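Local atomic coordinates of malonyl CoA-acyl carrier protein transacylase (Bartonella henselae, PDB entry 3QAT), a protein that probably catalyses transfer of the malonyl group from malonyl-coenzyme A to acyl carrier protein, the step that supplies malonyl units for fatty acid biosynthesis. Residues V76-V79 / M80-L83; E308-A311 / A312-V315. All blocks are in the same frame, centred on the assembly; numbering follows the deposited sequence.

Contact 1 of 2, residues V76-V79 / M80-L83; sequences VIRV and MEQL
Val-76 and Met-80, one helical turn apart, lie side by side on the buried flank of the last turns of helix 62-82, with CG1 of Val-76 4.0 Å from SD of Met-80. The valine puts CG1 anti to its own backbone N (chi1 172°), and the methionine chain runs straight past CG before bending at SD, which leads its methyl group away from the turn. On the way, CG of Met-80 rests 3.2 Å from the carbonyl oxygen of Val-76, the same oxygen that accepts the hydrogen bond from Met-80 N. Three residues on, Val-79 and Leu-83 pair likewise, CG1 to CD1 at 4.0 Å, but Leu-83 is exposed and already past the helical geometry. The backbone keeps the i to i+4 hydrogen-bond pattern of an alpha-helix, here in the acyl transferase fold: the apolar flank packs Ile-77 and Met-80 on Phe-9 of the parallel-sheet strand 6-11, while Val-79 and Met-80 meet Ile-309 of helix 306-316. Toward the helix end the N-H...O angles fall steadily, from 172° at Met-80 to 149° at Leu-83. At the border of the buried side, methyl CG2 of Ile-77 closely touches the carboxylate carbon CD of Glu-81 at 3.6 Å. Beyond it, the partly exposed ends of Arg-78 and Glu-81 are looser: guanidinium and carboxylate are almost coplanar, yet NE and OE1 stay 4.4 Å apart, too far for a salt bridge. A water in the guanidinium plane joins them instead, accepting from Arg-78 NE and donating to Glu-81 OE1 at 2.7 Å.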
# COMPACT_ATOMS: atom_id res chain seq x y z
N VAL A 76 11.66 1.79 10.02
CA VAL A 76 12.74 1.12 9.27
C VAL A 76 13.59 2.13 8.48
O VAL A 76 14.84 2.08 8.56
CB VAL A 76 12.20 0.02 8.35
CG1 VAL A 76 13.33 -0.53 7.44
CG2 VAL A 76 11.59 -1.09 9.17
N ILE A 77 12.94 3.05 7.76
CA ILE A 77 13.68 4.06 6.98
C ILE A 77 14.61 4.88 7.90
O ILE A 77 15.79 5.11 7.57
CB ILE A 77 12.75 5.01 6.17
CG1 ILE A 77 12.00 4.24 5.05
CG2 ILE A 77 13.53 6.24 5.61
CD1 ILE A 77 12.90 3.72 3.88
N ARG A 78 14.07 5.33 9.03
CA ARG A 78 14.88 6.19 9.90
C ARG A 78 16.06 5.46 10.50
O ARG A 78 17.15 6.05 10.62
CB ARG A 78 14.04 6.83 11.01
CG ARG A 78 13.01 7.76 10.47
CD ARG A 78 13.60 9.13 10.25
NE ARG A 78 12.56 10.07 9.83
CZ ARG A 78 11.76 10.74 10.67
NH1 ARG A 78 11.83 10.56 11.98
NH2 ARG A 78 10.87 11.57 10.19
N VAL A 79 15.86 4.20 10.89
CA VAL A 79 17.00 3.38 11.34
C VAL A 79 18.05 3.23 10.24
O VAL A 79 19.25 3.44 10.49
CB VAL A 79 16.54 1.99 11.89
CG1 VAL A 79 17.76 1.08 12.19
CG2 VAL A 79 15.69 2.15 13.13
N MET A 80 17.63 2.89 9.01
CA MET A 80 18.56 2.79 7.89
C MET A 80 19.33 4.10 7.66
O MET A 80 20.55 4.08 7.45
CB MET A 80 17.83 2.39 6.60
CG MET A 80 17.23 0.99 6.66
SD MET A 80 16.42 0.53 5.10
CE MET A 80 17.80 0.05 4.06
N GLU A 81 18.62 5.22 7.68
CA GLU A 81 19.27 6.52 7.53
C GLU A 81 20.29 6.80 8.63
O GLU A 81 21.38 7.31 8.34
CB GLU A 81 18.24 7.64 7.40
CG GLU A 81 17.45 7.51 6.11
CD GLU A 81 16.34 8.52 6.02
OE1 GLU A 81 15.77 8.91 7.07
OE2 GLU A 81 16.02 8.91 4.87
N GLN A 82 19.98 6.45 9.89
CA GLN A 82 20.97 6.68 10.96
C GLN A 82 22.24 5.85 10.72
O GLN A 82 23.36 6.28 11.05
CB GLN A 82 20.40 6.38 12.36
CG GLN A 82 21.43 6.69 13.45
CD GLN A 82 20.84 6.94 14.84
OE1 GLN A 82 19.63 7.01 15.03
NE2 GLN A 82 21.74 7.09 15.82
N LEU A 83 22.04 4.67 10.14
CA LEU A 83 23.13 3.76 9.82
C LEU A 83 23.83 4.06 8.48
O LEU A 83 24.67 3.27 8.03
CB LEU A 83 22.66 2.30 9.90
CG LEU A 83 22.23 1.87 11.31
CD1 LEU A 83 21.62 0.46 11.30
CD2 LEU A 83 23.37 1.98 12.34
O HOH W 1 13.38 10.24 7.00

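Contact 2 of 2, residues E308-A311 / A312-V315; sequences EIEA and ALRV
Arg-314 folds back along its own helix and lays one face of its guanidinium over Ala-311, whose CA sits 3.4 Å above the plane and toward the rim of the group. The chain is extended at chi2 and bends at chi3 (-40°), bringing CZ to 3.6 Å from Ala-311 CA. Ala-311 CB lies beside NH2, 3.8 Å away, while CG of Arg-314 comes to 3.3 Å from Glu-310 O, which also accepts the bond from Arg-314 N. Around the helix from this polar edge, Ile-309 and Leu-313 run side by side and point the same way. A chi1 of -74° sets CG1 of Ile-309 beside the backbone N and leaves CG2 facing Leu-313, whose CD1 it meets at 3.9 Å; CG of the leucine also rests on the Ile-309 carbonyl oxygen. The main chain beneath is ordinary alpha-helix, its i to i+4 bonds running from Ala-312 N to Glu-308 O at 2.9 Å through to Val-315 N to Ala-311 O. Helix 306-316 follows strand 299-303, an outermost strand of the parallel sheet, and Ile-309 and Ala-312 pack on Val-303. Near the helix start Glu-308 turns its carboxylate back to Thr-302 OG1 and Gly-304 N, tying the helix to the strand end. Glu-310 OE1 and Arg-314 NH1 remain 5.8 Å apart, bridged by a water in the guanidinium plane that accepts from NH1 at 3.3 Å and donates only weakly to OE1. Any electrostatic attraction is therefore probably modest and solvent-mediated, and the direct contacts of the arginine side chain are chiefly van der Waals.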
# COMPACT_ATOMS: atom_id res chain seq x y z
N GLU A 308 17.78 -7.76 8.90
CA GLU A 308 17.43 -7.43 7.53
C GLU A 308 17.86 -6.03 7.14
O GLU A 308 18.22 -5.80 5.99
CB GLU A 308 15.91 -7.59 7.31
CG GLU A 308 15.48 -9.05 7.29
CD GLU A 308 13.98 -9.22 7.21
OE1 GLU A 308 13.26 -8.29 7.65
OE2 GLU A 308 13.52 -10.29 6.72
N ILE A 309 17.81 -5.10 8.09
CA ILE A 309 18.34 -3.76 7.84
C ILE A 309 19.85 -3.83 7.52
O ILE A 309 20.30 -3.26 6.52
CB ILE A 309 18.06 -2.80 9.03
CG1 ILE A 309 16.57 -2.41 9.03
CG2 ILE A 309 18.97 -1.57 8.96
CD1 ILE A 309 16.09 -1.90 10.39
N GLU A 310 20.60 -4.56 8.33
CA GLU A 310 22.04 -4.73 8.08
C GLU A 310 22.30 -5.33 6.69
O GLU A 310 23.16 -4.82 5.95
CB GLU A 310 22.72 -5.56 9.19
CG GLU A 310 22.75 -4.89 10.58
CD GLU A 310 23.57 -3.61 10.63
OE1 GLU A 310 24.43 -3.39 9.75
OE2 GLU A 310 23.37 -2.83 11.58
N ALA A 311 21.54 -6.36 6.31
CA ALA A 311 21.69 -7.03 5.02
C ALA A 311 21.38 -6.08 3.87
O ALA A 311 22.12 -6.03 2.87
CB ALA A 311 20.82 -8.29 4.95
N ALA A 312 20.31 -5.28 4.01
CA ALA A 312 19.92 -4.34 2.97
C ALA A 312 21.01 -3.27 2.78
O ALA A 312 21.35 -2.90 1.64
CB ALA A 312 18.56 -3.68 3.31
N LEU A 313 21.59 -2.79 3.88
CA LEU A 313 22.64 -1.78 3.79
C LEU A 313 23.88 -2.32 3.05
O LEU A 313 24.50 -1.60 2.27
CB LEU A 313 23.02 -1.28 5.18
CG LEU A 313 21.93 -0.48 5.88
CD1 LEU A 313 22.24 -0.30 7.35
CD2 LEU A 313 21.69 0.89 5.20
N ARG A 314 24.19 -3.60 3.26
CA ARG A 314 25.29 -4.26 2.54
C ARG A 314 25.00 -4.40 1.03
O ARG A 314 25.87 -4.14 0.20
CB ARG A 314 25.56 -5.63 3.16
CG ARG A 314 26.04 -5.54 4.62
CD ARG A 314 26.59 -6.87 5.16
NE ARG A 314 25.83 -8.04 4.73
CZ ARG A 314 24.91 -8.69 5.46
NH1 ARG A 314 24.61 -8.29 6.70
NH2 ARG A 314 24.29 -9.75 4.93
N VAL A 315 23.78 -4.80 0.69
CA VAL A 315 23.39 -4.95 -0.71
C VAL A 315 23.44 -3.59 -1.43
O VAL A 315 23.85 -3.51 -2.59
CB VAL A 315 21.97 -5.62 -0.81
CG1 VAL A 315 21.41 -5.57 -2.22
CG2 VAL A 315 22.03 -7.06 -0.30
O HOH W 2 26.21 -5.97 8.40

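Contacts 1 and 2 belong to two helices far apart in sequence that pack against each other, their centres 11 Å apart on the same side of the chain's centre. Ile-309 wedges toward helix 62-82, its CG2 3.9 Å from Met-80 CG and its CD1 3.9 Å from Val-79 CG1. At the end of that helix Leu-83 CB reaches Leu-313 CD1 at 3.7 Å. The apolar rows of both contacts thus face one another, and both helices pack on the parallel sheet, helix 62-82 through strand 6-11 and helix 306-316 through strands 275-281 and 299-303. Ser-98 of the GxSxG motif, probably the catalytic nucleophile, belongs to neither contact; their centres lie about 20 and 22 Å from the chain's centre.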